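Long-range contacts in MsStt7d protein (Micromonas, PDB 4IX3), which probably phosphorylates other proteins at the expense of ATP, as the catalytic domain of an algal homolog of the state transition kinase Stt7: residues P18-V23 against V40-Q45; F33-R38 against L49-A54; R83-I88 against W108-N113; L90-G95 against L103-W108; G115-E120 against L174-K179. All coordinates share one frame; numbering follows the deposited sequence.

Contact 1 (P18-V23 against V40-Q45); sequences PKDIRV and VFKGDQ
D20, I21 and R22 run antiparallel to V40, F41 and K42, and three main-chain hydrogen bonds tie them together. R22 and V40 are a hydrogen-bonded pair: R22 N donates to V40 O at 2.9 Å, and V40 N donates back to R22 O at 2.8 Å. Beyond the non-hydrogen-bonded pair I21-F41, K42 N reaches D20 O at 2.8 Å and 167°, so pairing runs on into the turn. D20 O also takes a CA-H...O contact from F41 CA. I21 N is satisfied by P18 O, at the end of the 3-10 turn 18-20; F41 N and F41 O turn to Q45, in a classic beta bulge.

The side chains sort by face. F41 CG lies anti to the backbone N (chi1 176°), which brings CD1 within 3.7 Å of I21 CG1, on the side where both also pack against M110. R22 and V40 lie side by side on the other, more exposed face, R22 NH2 being 3.6 Å from V40 CG2. D20 OD1 has a long salt bridge to K19 NZ, which also pairs with E17. The cohesion is thus mainly peptide chemistry, which asks little of side-chain identity except the apolar pair I21 and F41.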
# COMPACT_ATOMS: atom_id res chain seq x y z
N PRO B 18 25.22 9.41 2.32
CA PRO B 18 24.29 9.66 1.21
C PRO B 18 24.96 9.99 -0.13
O PRO B 18 24.49 9.54 -1.20
CB PRO B 18 23.38 10.80 1.71
CG PRO B 18 23.70 11.03 3.15
CD PRO B 18 24.90 10.18 3.54
N LYS B 19 26.07 10.72 -0.08
CA LYS B 19 26.79 11.08 -1.31
C LYS B 19 27.26 9.85 -2.12
O LYS B 19 27.45 9.92 -3.32
CB LYS B 19 27.97 12.02 -1.01
CG LYS B 19 29.10 11.37 -0.24
CD LYS B 19 30.17 12.37 0.22
CE LYS B 19 31.57 11.96 -0.17
NZ LYS B 19 31.96 10.57 0.27
N ASP B 20 27.32 8.69 -1.47
CA ASP B 20 27.82 7.48 -2.14
C ASP B 20 26.68 6.61 -2.71
O ASP B 20 26.91 5.50 -3.21
CB ASP B 20 28.72 6.70 -1.19
CG ASP B 20 30.08 7.37 -1.01
OD1 ASP B 20 30.62 8.05 -1.94
OD2 ASP B 20 30.58 7.23 0.11
N ILE B 21 25.45 7.11 -2.63
CA ILE B 21 24.29 6.32 -3.07
C ILE B 21 23.69 7.08 -4.24
O ILE B 21 23.30 8.26 -4.12
CB ILE B 21 23.26 6.10 -1.93
CG1 ILE B 21 23.92 5.23 -0.83
CG2 ILE B 21 22.00 5.41 -2.47
CD1 ILE B 21 23.23 5.27 0.51
N ARG B 22 23.46 6.33 -5.31
CA ARG B 22 22.71 6.79 -6.45
C ARG B 22 21.45 5.93 -6.52
O ARG B 22 21.53 4.70 -6.55
CB ARG B 22 23.51 6.68 -7.75
CG ARG B 22 22.75 7.19 -8.96
CD ARG B 22 23.67 7.34 -10.15
NE ARG B 22 24.19 6.05 -10.59
CZ ARG B 22 23.53 5.23 -11.40
NH1 ARG B 22 22.30 5.55 -11.80
NH2 ARG B 22 24.09 4.09 -11.80
N VAL B 23 20.30 6.59 -6.58
CA VAL B 23 19.01 5.91 -6.64
C VAL B 23 18.54 5.91 -8.08
O VAL B 23 18.65 6.91 -8.80
CB VAL B 23 18.00 6.44 -5.58
CG1 VAL B 23 17.80 7.94 -5.66
CG2 VAL B 23 16.66 5.70 -5.72
N VAL B 40 22.80 2.20 -6.62
CA VAL B 40 24.20 1.79 -6.74
C VAL B 40 24.92 2.50 -5.61
O VAL B 40 24.79 3.73 -5.46
CB VAL B 40 24.80 2.21 -8.10
CG1 VAL B 40 26.27 1.79 -8.15
CG2 VAL B 40 24.04 1.56 -9.26
N PHE B 41 25.72 1.73 -4.86
CA PHE B 41 26.43 2.24 -3.72
C PHE B 41 27.93 2.23 -4.10
O PHE B 41 28.45 1.20 -4.56
CB PHE B 41 26.14 1.36 -2.50
CG PHE B 41 26.88 1.70 -1.24
CD1 PHE B 41 26.87 3.00 -0.71
CD2 PHE B 41 27.62 0.72 -0.56
CE1 PHE B 41 27.49 3.28 0.50
CE2 PHE B 41 28.23 0.98 0.67
CZ PHE B 41 28.18 2.29 1.20
N LYS B 42 28.60 3.36 -3.90
CA LYS B 42 30.04 3.50 -4.13
C LYS B 42 30.41 3.16 -5.57
O LYS B 42 31.49 2.65 -5.87
CB LYS B 42 30.82 2.67 -3.13
CG LYS B 42 30.81 3.26 -1.74
CD LYS B 42 31.77 2.54 -0.81
CE LYS B 42 31.78 3.17 0.57
NZ LYS B 42 32.91 2.59 1.34
N GLY B 43 29.49 3.46 -6.46
CA GLY B 43 29.73 3.30 -7.88
C GLY B 43 29.66 1.90 -8.43
O GLY B 43 29.48 1.74 -9.62
N ASP B 44 29.78 0.87 -7.58
CA ASP B 44 29.87 -0.49 -8.11
C ASP B 44 29.15 -1.56 -7.30
O ASP B 44 29.31 -2.76 -7.60
CB ASP B 44 31.33 -0.87 -8.32
CG ASP B 44 32.08 -1.08 -7.01
OD1 ASP B 44 31.54 -0.71 -5.93
OD2 ASP B 44 33.27 -1.50 -7.10
N GLN B 45 28.40 -1.18 -6.26
CA GLN B 45 27.66 -2.20 -5.51
C GLN B 45 26.17 -2.05 -5.80
O GLN B 45 25.60 -1.00 -5.56
CB GLN B 45 27.93 -2.08 -4.02
CG GLN B 45 29.38 -2.26 -3.65
CD GLN B 45 29.58 -2.15 -2.16
OE1 GLN B 45 28.77 -2.64 -1.36
NE2 GLN B 45 30.62 -1.43 -1.76

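Contact 2 (F33-R38 against L49-A54); sequences FGTVFR and LKNAKA
The F33 ring and the long chain of K50 cross at about a right angle, with K50 NZ 3.6 Å from F33 CZ. Water 1 sits over the centre of one ring face, and it accepts from K50 NZ and F33 N. The F37 ring meets N51 at its edge: OD1 lies in the ring plane, 4.0 Å from CE2, with ring and amide planes 72° apart.

Between these groups the backbones pair antiparallel. T35 and N51 exchange two hydrogen bonds, F37 and L49 two more, and K53 N donates to F33 O at 2.8 Å, nearly straight at 176°. Water 2 joins T35 OG1, N51 OD1 and A52 O, so the polar side chains on this face share one solvent molecule. K50 is extended, CG anti to the backbone N (chi1 -174°), which carries its CE past G34 CA at 3.8 Å; a beta carbon on G34 would collide with CE. The ammonium group also forms a salt bridge to E66. A methionine at K50 would fill much of the same space but would probably deprive E66 of its mate and water 1 of one donor.

The hairpin of strands 34-41 and 45-52, following the glycine-rich turn, carries K50, predicted to bind ATP and seen to bind ADP, and is tied to helix 59-76 by the lysine-glutamate pair familiar from the N-lobe of active protein kinases.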
# COMPACT_ATOMS: atom_id res chain seq x y z
N PHE B 33 3.34 0.11 2.80
CA PHE B 33 3.70 1.34 3.50
C PHE B 33 4.98 1.99 3.00
O PHE B 33 5.30 3.06 3.49
CB PHE B 33 3.76 1.13 5.01
CG PHE B 33 4.87 0.18 5.42
CD1 PHE B 33 6.18 0.61 5.54
CD2 PHE B 33 4.59 -1.17 5.66
CE1 PHE B 33 7.18 -0.26 5.95
CE2 PHE B 33 5.57 -2.05 6.02
CZ PHE B 33 6.88 -1.59 6.18
N GLY B 34 5.68 1.34 2.06
CA GLY B 34 6.95 1.85 1.55
C GLY B 34 7.18 1.65 0.06
O GLY B 34 6.38 0.99 -0.63
N THR B 35 8.27 2.20 -0.43
CA THR B 35 8.62 2.10 -1.83
C THR B 35 10.06 1.64 -1.93
O THR B 35 10.93 2.17 -1.23
CB THR B 35 8.47 3.45 -2.56
OG1 THR B 35 7.15 3.98 -2.27
CG2 THR B 35 8.59 3.29 -4.06
N VAL B 36 10.30 0.63 -2.75
CA VAL B 36 11.65 0.05 -2.95
C VAL B 36 12.17 0.53 -4.31
O VAL B 36 11.43 0.51 -5.29
CB VAL B 36 11.63 -1.50 -2.84
CG1 VAL B 36 13.04 -2.01 -3.10
CG2 VAL B 36 11.14 -1.92 -1.47
N PHE B 37 13.42 0.96 -4.34
CA PHE B 37 14.09 1.35 -5.56
C PHE B 37 15.40 0.55 -5.71
O PHE B 37 15.98 0.12 -4.73
CB PHE B 37 14.51 2.82 -5.46
CG PHE B 37 13.37 3.78 -5.31
CD1 PHE B 37 12.89 4.46 -6.41
CD2 PHE B 37 12.83 4.04 -4.07
CE1 PHE B 37 11.83 5.33 -6.26
CE2 PHE B 37 11.80 4.97 -3.89
CZ PHE B 37 11.32 5.62 -5.00
N ARG B 38 15.88 0.37 -6.93
CA ARG B 38 17.26 -0.10 -7.11
C ARG B 38 18.19 1.10 -6.91
O ARG B 38 17.81 2.24 -7.14
CB ARG B 38 17.50 -0.63 -8.51
CG ARG B 38 16.82 -1.95 -8.81
CD ARG B 38 17.27 -2.28 -10.21
NE ARG B 38 16.60 -3.46 -10.73
CZ ARG B 38 15.40 -3.43 -11.29
NH1 ARG B 38 14.74 -2.28 -11.38
NH2 ARG B 38 14.82 -4.57 -11.70
N LEU B 49 16.89 -0.11 -2.02
CA LEU B 49 16.69 1.02 -1.11
C LEU B 49 15.19 1.14 -0.85
O LEU B 49 14.41 1.06 -1.78
CB LEU B 49 17.14 2.32 -1.80
CG LEU B 49 18.67 2.42 -1.98
CD1 LEU B 49 18.98 3.34 -3.15
CD2 LEU B 49 19.28 2.84 -0.66
N LYS B 50 14.81 1.36 0.40
CA LYS B 50 13.38 1.52 0.71
C LYS B 50 13.17 2.75 1.55
O LYS B 50 13.90 2.96 2.53
CB LYS B 50 12.85 0.31 1.53
CG LYS B 50 11.33 0.36 1.76
CD LYS B 50 10.82 -0.94 2.40
CE LYS B 50 9.33 -0.86 2.58
NZ LYS B 50 8.81 -2.13 3.22
N ASN B 51 12.11 3.51 1.23
CA ASN B 51 11.67 4.57 2.14
C ASN B 51 10.17 4.39 2.43
O ASN B 51 9.53 3.46 1.90
CB ASN B 51 11.99 5.97 1.60
CG ASN B 51 11.11 6.37 0.42
OD1 ASN B 51 10.43 5.53 -0.20
ND2 ASN B 51 11.14 7.68 0.10
N ALA B 52 9.63 5.21 3.33
CA ALA B 52 8.20 5.15 3.67
C ALA B 52 7.39 5.87 2.59
O ALA B 52 7.86 6.85 1.98
CB ALA B 52 7.97 5.80 5.04
N LYS B 53 6.15 5.43 2.38
CA LYS B 53 5.18 6.21 1.58
C LYS B 53 4.71 7.39 2.41
O LYS B 53 4.28 7.21 3.56
CB LYS B 53 3.98 5.31 1.20
CG LYS B 53 4.40 4.31 0.11
CD LYS B 53 3.25 3.37 -0.25
CE LYS B 53 2.21 4.03 -1.12
NZ LYS B 53 1.33 2.91 -1.56
N ALA B 54 4.76 8.59 1.82
CA ALA B 54 4.36 9.78 2.58
C ALA B 54 2.87 9.82 2.88
O ALA B 54 2.38 10.55 3.74
CB ALA B 54 4.71 11.01 1.77
O HOH W 1 5.84 -1.90 2.14
O HOH W 2 7.98 6.30 -1.10

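Contact 3 (R83-I88 against W108-N113); sequences RFMGCI and WLMWAN
I88 CD1 touches both M110 CB, at 4.0 Å, and W108 CB, while M110 CE turns back to M85 CB at 3.8 Å: flexible thioethers and a branched aliphatic pack on the face of the antiparallel N-lobe sheet of the kinase fold that carries I88 and M110, where I21 also packs. On the opposite face C87 CB touches L109 CD2, and F84 meets W111 obliquely, their planes at 51°, with F84 CD1 over a face of the indole. F84 is further braced edge-to-face by Y71, and W111 NE1 is satisfied by N70 of helix 59-76.

M85 and G86 both face M110 in a classic beta bulge. M85 N donates to M110 O at 2.8 Å, and M110 N to G86 O. With phi at 109°, a beta carbon on G86 would jam against the preceding carbonyl; its N rests over the centre of the F84 ring.

Toward the hinge the contact becomes polar. A112, a residue seen to bind ADP, donates from N to R83 O at 2.9 Å, and R83 N is held by E114. The R83 chain, bent at chi3 (52°), lays one face of its flat guanidinium over the small A112 methyl, with NH2 3.7 Å from A112 CB.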
# COMPACT_ATOMS: atom_id res chain seq x y z
N ARG B 83 20.94 -9.40 2.44
CA ARG B 83 21.88 -8.82 3.41
C ARG B 83 21.55 -7.34 3.68
O ARG B 83 21.42 -6.55 2.76
CB ARG B 83 23.29 -8.93 2.83
CG ARG B 83 24.37 -8.25 3.69
CD ARG B 83 25.80 -8.64 3.26
NE ARG B 83 26.05 -8.44 1.82
CZ ARG B 83 26.60 -7.35 1.28
NH1 ARG B 83 26.97 -6.34 2.06
NH2 ARG B 83 26.83 -7.34 -0.04
N PHE B 84 21.42 -7.04 4.97
CA PHE B 84 21.01 -5.71 5.42
C PHE B 84 22.25 -4.84 5.57
O PHE B 84 23.16 -5.15 6.36
CB PHE B 84 20.26 -5.82 6.74
CG PHE B 84 19.80 -4.51 7.31
CD1 PHE B 84 19.02 -3.64 6.54
CD2 PHE B 84 20.10 -4.17 8.63
CE1 PHE B 84 18.57 -2.42 7.09
CE2 PHE B 84 19.58 -3.00 9.19
CZ PHE B 84 18.85 -2.12 8.41
N MET B 85 22.25 -3.68 4.93
CA MET B 85 23.43 -2.80 4.94
C MET B 85 23.21 -1.56 5.80
O MET B 85 24.17 -0.80 5.99
CB MET B 85 23.76 -2.39 3.50
CG MET B 85 24.15 -3.60 2.65
SD MET B 85 24.46 -3.24 0.90
CE MET B 85 26.07 -2.45 0.93
N GLY B 86 22.07 -1.42 6.47
CA GLY B 86 21.84 -0.33 7.41
C GLY B 86 20.86 0.71 6.92
O GLY B 86 20.00 0.42 6.09
N CYS B 87 20.93 1.88 7.53
CA CYS B 87 20.00 2.95 7.23
C CYS B 87 20.73 4.19 6.74
O CYS B 87 21.93 4.30 6.95
CB CYS B 87 19.12 3.27 8.44
SG CYS B 87 19.99 4.14 9.75
N ILE B 88 19.98 5.13 6.17
CA ILE B 88 20.49 6.47 5.84
C ILE B 88 19.34 7.42 6.02
O ILE B 88 18.33 7.28 5.32
CB ILE B 88 21.00 6.58 4.36
CG1 ILE B 88 21.74 5.31 3.93
CG2 ILE B 88 21.87 7.86 4.24
CD1 ILE B 88 20.88 4.29 3.19
N TRP B 108 15.79 6.03 5.06
CA TRP B 108 15.99 4.98 4.06
C TRP B 108 16.60 3.74 4.68
O TRP B 108 17.46 3.85 5.58
CB TRP B 108 16.92 5.43 2.95
CG TRP B 108 16.33 6.52 2.11
CD1 TRP B 108 16.30 7.89 2.35
CD2 TRP B 108 15.67 6.30 0.86
NE1 TRP B 108 15.68 8.52 1.29
CE2 TRP B 108 15.28 7.60 0.35
CE3 TRP B 108 15.42 5.16 0.08
CZ2 TRP B 108 14.59 7.73 -0.83
CZ3 TRP B 108 14.74 5.30 -1.11
CH2 TRP B 108 14.32 6.55 -1.57
N LEU B 109 16.21 2.55 4.20
CA LEU B 109 16.92 1.29 4.49
C LEU B 109 17.62 0.83 3.23
O LEU B 109 17.15 1.06 2.10
CB LEU B 109 15.91 0.24 4.95
CG LEU B 109 15.03 0.66 6.12
CD1 LEU B 109 14.16 -0.52 6.55
CD2 LEU B 109 15.88 1.18 7.29
N MET B 110 18.72 0.08 3.39
CA MET B 110 19.48 -0.41 2.26
C MET B 110 19.87 -1.88 2.46
O MET B 110 20.24 -2.29 3.57
CB MET B 110 20.75 0.44 2.07
CG MET B 110 21.50 0.15 0.78
SD MET B 110 22.78 1.38 0.41
CE MET B 110 24.06 0.86 1.55
N TRP B 111 19.74 -2.63 1.37
CA TRP B 111 20.17 -4.03 1.31
C TRP B 111 21.05 -4.26 0.11
O TRP B 111 20.93 -3.56 -0.91
CB TRP B 111 18.97 -4.98 1.20
CG TRP B 111 18.02 -4.90 2.35
CD1 TRP B 111 17.91 -5.70 3.44
CD2 TRP B 111 16.93 -3.94 2.45
NE1 TRP B 111 16.82 -5.33 4.21
CE2 TRP B 111 16.22 -4.23 3.67
CE3 TRP B 111 16.48 -2.88 1.65
CZ2 TRP B 111 15.06 -3.55 4.03
CZ3 TRP B 111 15.31 -2.23 2.00
CH2 TRP B 111 14.63 -2.56 3.17
N ALA B 112 21.82 -5.37 0.13
CA ALA B 112 22.42 -5.83 -1.10
C ALA B 112 21.31 -6.26 -2.07
O ALA B 112 20.29 -6.83 -1.63
CB ALA B 112 23.27 -7.05 -0.84
N ASN B 113 21.53 -6.03 -3.36
CA ASN B 113 20.68 -6.59 -4.40
C ASN B 113 21.14 -8.05 -4.59
O ASN B 113 22.23 -8.30 -5.14
CB ASN B 113 20.82 -5.78 -5.70
CG ASN B 113 19.89 -6.27 -6.78
OD1 ASN B 113 19.45 -7.42 -6.72
ND2 ASN B 113 19.57 -5.43 -7.75

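Contact 4 (L90-G95 against L103-W108); sequences LGAKDG and LTEGLW
L90 and G106 form one antiparallel hydrogen-bonded pair, and two backbone bonds join them. G106 N donates to L90 O at 2.7 Å, in the carbonyl plane. The return bond, L90 N to G106 O, is 3.0 Å and comes in from above the carbonyl plane. L90 O is also met by E105 CA, in a CA-H...O contact, and by water 3.

Water 3 donates to E105 OE2 as well as to L90 O, and water 4 donates to both D94 O and L103 O, linking the two arms of the loop.

Side-chain bonds fix each arm separately. D94 OD2 receives G91 N at 2.8 Å, from above the carboxylate plane, and so closes the turn. W108 NE1 donates to T104 O at 2.9 Å, in the plane of the indole and on a carbonyl lone pair.

Side-chain carbons pack on backbone carbonyls: L90 CB lies 3.7 Å from T104 O, and the E105 chain, bent at chi2 (-84°), runs past G91 O, with CB at 3.4 Å. The apolar contact is L103 CD2 over the centre of the W108 indole.

Glycines suit the tight places: a beta carbon on G95 would strike E105 N, and the positive phi of G106 (120°) would jam one against the preceding carbonyl. This is the end of a beta hairpin, where strands 84-90 and 106-112 of the kinase N-lobe sheet are joined by a long loop.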
# COMPACT_ATOMS: atom_id res chain seq x y z
N LEU B 90 18.05 11.33 5.62
CA LEU B 90 18.43 12.60 5.02
C LEU B 90 17.49 13.71 5.47
O LEU B 90 16.28 13.51 5.55
CB LEU B 90 18.42 12.49 3.49
CG LEU B 90 19.73 12.05 2.84
CD1 LEU B 90 19.58 10.67 2.21
CD2 LEU B 90 20.19 13.07 1.80
N GLY B 91 18.05 14.88 5.77
CA GLY B 91 17.23 16.01 6.23
C GLY B 91 16.65 16.75 5.04
O GLY B 91 16.69 16.30 3.89
N ALA B 92 16.07 17.90 5.35
CA ALA B 92 15.34 18.69 4.33
C ALA B 92 16.31 19.37 3.33
O ALA B 92 16.23 19.14 2.11
CB ALA B 92 14.44 19.73 5.00
N LYS B 93 17.27 20.15 3.81
CA LYS B 93 18.14 20.90 2.87
C LYS B 93 19.11 19.98 2.13
O LYS B 93 19.46 20.23 0.97
CB LYS B 93 18.90 22.02 3.57
CG LYS B 93 18.04 23.21 3.96
CD LYS B 93 18.82 24.47 4.34
CE LYS B 93 19.48 25.03 3.10
NZ LYS B 93 18.52 25.90 2.35
N ASP B 94 19.51 18.89 2.78
CA ASP B 94 20.41 17.89 2.20
C ASP B 94 19.66 16.81 1.40
O ASP B 94 20.28 16.06 0.63
CB ASP B 94 21.28 17.25 3.29
CG ASP B 94 20.49 16.78 4.50
OD1 ASP B 94 19.82 17.65 5.11
OD2 ASP B 94 20.58 15.57 4.91
N GLY B 95 18.33 16.74 1.56
CA GLY B 95 17.51 15.81 0.79
C GLY B 95 17.45 16.19 -0.67
O GLY B 95 17.49 17.38 -1.06
N LEU B 103 19.00 10.59 -2.80
CA LEU B 103 18.03 10.21 -1.77
C LEU B 103 17.23 11.40 -1.25
O LEU B 103 17.81 12.45 -0.91
CB LEU B 103 18.72 9.52 -0.58
CG LEU B 103 19.40 8.21 -0.95
CD1 LEU B 103 20.21 7.78 0.27
CD2 LEU B 103 18.41 7.13 -1.39
N THR B 104 15.92 11.24 -1.10
CA THR B 104 15.04 12.32 -0.63
C THR B 104 15.00 12.39 0.90
O THR B 104 15.35 11.43 1.63
CB THR B 104 13.63 12.11 -1.18
OG1 THR B 104 13.23 10.78 -0.86
CG2 THR B 104 13.59 12.28 -2.69
N GLU B 105 14.54 13.53 1.42
CA GLU B 105 14.38 13.72 2.87
C GLU B 105 13.65 12.52 3.51
O GLU B 105 12.57 12.11 3.03
CB GLU B 105 13.60 15.05 3.07
CG GLU B 105 13.34 15.40 4.53
CD GLU B 105 12.11 14.75 5.18
OE1 GLU B 105 11.05 14.72 4.47
OE2 GLU B 105 12.15 14.32 6.36
N GLY B 106 14.15 12.05 4.65
CA GLY B 106 13.53 11.00 5.45
C GLY B 106 14.44 9.77 5.59
O GLY B 106 15.56 9.75 5.14
N LEU B 107 13.90 8.76 6.21
CA LEU B 107 14.64 7.54 6.55
C LEU B 107 14.63 6.58 5.35
O LEU B 107 13.57 6.30 4.76
CB LEU B 107 13.98 6.88 7.77
CG LEU B 107 14.65 5.58 8.21
CD1 LEU B 107 16.05 5.87 8.75
CD2 LEU B 107 13.78 4.94 9.32
N TRP B 108 15.79 6.03 5.06
CA TRP B 108 15.99 4.98 4.06
C TRP B 108 16.60 3.74 4.68
O TRP B 108 17.46 3.85 5.58
CB TRP B 108 16.92 5.43 2.95
CG TRP B 108 16.33 6.52 2.11
CD1 TRP B 108 16.30 7.89 2.35
CD2 TRP B 108 15.67 6.30 0.86
NE1 TRP B 108 15.68 8.52 1.29
CE2 TRP B 108 15.28 7.60 0.35
CE3 TRP B 108 15.42 5.16 0.08
CZ2 TRP B 108 14.59 7.73 -0.83
CZ3 TRP B 108 14.74 5.30 -1.11
CH2 TRP B 108 14.32 6.55 -1.57
O HOH W 3 14.38 13.98 7.90
O HOH W 4 20.32 13.73 -1.18

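Contact 5 (G115-E120 against L174-K179); sequences GENTVE and LIAAEK
N117 meets A176 through torsions that swing its amide back on the opposing chain: chi1 of 69° sets CG between the backbone N and the carbonyl carbon, and chi2 of 80° turns the amide so that both of its ends reach one residue. The place is the kinase C-lobe, where the segment after the hinge leads into helix 119-125 and crosses strand 174-177 of the hairpin with strand 183-186.

N117 OD1 accepts A176 N at 3.0 Å on a lone pair, and N117 ND2 donates to A176 O at 3.0 Å and 171°. The side-chain amide thus grips A176 twice, and asparagine supplies the donor and the acceptor together. A leucine at N117 would probably leave both A176 N and A176 O without these partners. I175 CG2 lies beside the amide, 3.6 Å from N117 OD1, and would crowd any beta carbon on G115, whose backbone angles also call for glycine.

At the helix start T118 is the N-cap, its OG1 taking A121 N. V119 and L174 lie side by side, V119 CG2 being 3.6 Å from L174 CB. V119 N donates to L174 O at 2.9 Å, from above the carbonyl plane.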
# COMPACT_ATOMS: atom_id res chain seq x y z
N GLY B 115 19.83 -10.34 -6.41
CA GLY B 115 19.57 -10.85 -7.73
C GLY B 115 18.41 -10.13 -8.39
O GLY B 115 17.48 -9.67 -7.75
N GLU B 116 18.48 -10.11 -9.72
CA GLU B 116 17.50 -9.44 -10.53
C GLU B 116 16.13 -10.10 -10.66
O GLU B 116 15.16 -9.41 -11.01
CB GLU B 116 18.08 -9.08 -11.89
CG GLU B 116 18.84 -7.77 -11.83
CD GLU B 116 18.09 -6.64 -11.13
OE1 GLU B 116 18.75 -5.80 -10.51
OE2 GLU B 116 16.85 -6.57 -11.17
N ASN B 117 16.07 -11.34 -10.18
CA ASN B 117 15.08 -12.39 -10.38
C ASN B 117 14.26 -12.50 -9.13
O ASN B 117 14.76 -12.15 -8.07
CB ASN B 117 15.79 -13.79 -10.56
CG ASN B 117 16.48 -14.34 -9.27
OD1 ASN B 117 15.81 -14.91 -8.37
ND2 ASN B 117 17.81 -14.29 -9.22
N THR B 118 12.95 -12.78 -9.17
CA THR B 118 12.31 -13.39 -7.99
C THR B 118 11.92 -14.82 -8.35
O THR B 118 11.82 -15.12 -9.54
CB THR B 118 11.01 -12.64 -7.58
OG1 THR B 118 10.00 -12.86 -8.59
CG2 THR B 118 11.25 -11.14 -7.44
N VAL B 119 11.66 -15.65 -7.37
CA VAL B 119 11.18 -17.01 -7.67
C VAL B 119 9.82 -16.98 -8.39
O VAL B 119 9.56 -17.83 -9.24
CB VAL B 119 11.19 -17.84 -6.38
CG1 VAL B 119 10.44 -19.16 -6.61
CG2 VAL B 119 12.66 -18.08 -5.96
N GLU B 120 9.01 -15.97 -8.10
CA GLU B 120 7.74 -15.84 -8.83
C GLU B 120 8.02 -15.68 -10.32
O GLU B 120 7.41 -16.37 -11.16
CB GLU B 120 6.89 -14.68 -8.29
CG GLU B 120 5.58 -14.49 -9.05
CD GLU B 120 4.89 -13.22 -8.58
OE1 GLU B 120 5.26 -12.14 -9.09
OE2 GLU B 120 4.03 -13.27 -7.68
N LEU B 174 11.10 -14.32 -2.64
CA LEU B 174 12.30 -15.16 -2.64
C LEU B 174 13.14 -14.76 -3.84
O LEU B 174 12.62 -14.51 -4.93
CB LEU B 174 11.88 -16.65 -2.71
CG LEU B 174 11.26 -17.17 -1.40
CD1 LEU B 174 10.44 -18.45 -1.65
CD2 LEU B 174 12.35 -17.41 -0.35
N ILE B 175 14.48 -14.81 -3.66
CA ILE B 175 15.44 -14.57 -4.71
C ILE B 175 16.41 -15.76 -4.71
O ILE B 175 16.91 -16.12 -3.63
CB ILE B 175 16.25 -13.25 -4.51
CG1 ILE B 175 15.31 -12.05 -4.45
CG2 ILE B 175 17.30 -13.10 -5.58
CD1 ILE B 175 16.03 -10.77 -4.13
N ALA B 176 16.73 -16.26 -5.90
CA ALA B 176 17.79 -17.27 -6.00
C ALA B 176 19.11 -16.47 -6.12
O ALA B 176 19.32 -15.79 -7.11
CB ALA B 176 17.55 -18.14 -7.23
N ALA B 177 19.90 -16.46 -5.04
CA ALA B 177 21.03 -15.53 -4.91
C ALA B 177 22.25 -16.05 -5.70
O ALA B 177 22.98 -16.91 -5.19
CB ALA B 177 21.36 -15.38 -3.43
N GLU B 178 22.43 -15.57 -6.92
CA GLU B 178 23.51 -15.99 -7.82
C GLU B 178 24.88 -15.96 -7.15
O GLU B 178 25.69 -16.89 -7.33
CB GLU B 178 23.51 -15.02 -9.01
CG GLU B 178 23.48 -13.56 -8.49
CD GLU B 178 23.07 -12.40 -9.41
OE1 GLU B 178 23.35 -11.24 -8.99
OE2 GLU B 178 22.42 -12.55 -10.48
N LYS B 179 25.12 -14.94 -6.32
CA LYS B 179 26.45 -14.80 -5.68
C LYS B 179 26.65 -15.62 -4.39
O LYS B 179 27.73 -15.63 -3.79
CB LYS B 179 26.72 -13.33 -5.38
CG LYS B 179 26.87 -12.47 -6.63
CD LYS B 179 27.26 -11.09 -6.18
CE LYS B 179 27.06 -10.07 -7.29
NZ LYS B 179 26.56 -8.77 -6.75

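Contacts 1 to 4 build one sheet. Contacts 1 and 2 share strand 34-41, and L49 CD1 packs on I21 CG2 at 3.7 Å. Contacts 2 and 3, centres about 12 Å apart, are joined by a probable hydrogen bond from L109 N to K50 O at 2.9 Å. Contact 4 continues the hairpin of contact 3 and shares W108 with it. Contact 5 stands apart in the C-lobe, yet E116 OE2 reaches R38 NH2 of contact 2 in a salt bridge of 2.9 Å. The nucleotide cleft lies between: K50 and A112 have been seen to bind ADP in a structure of this protein, though none is bound here, and the K50 side chain is about 4 Å from that of D188, a magnesium ligand.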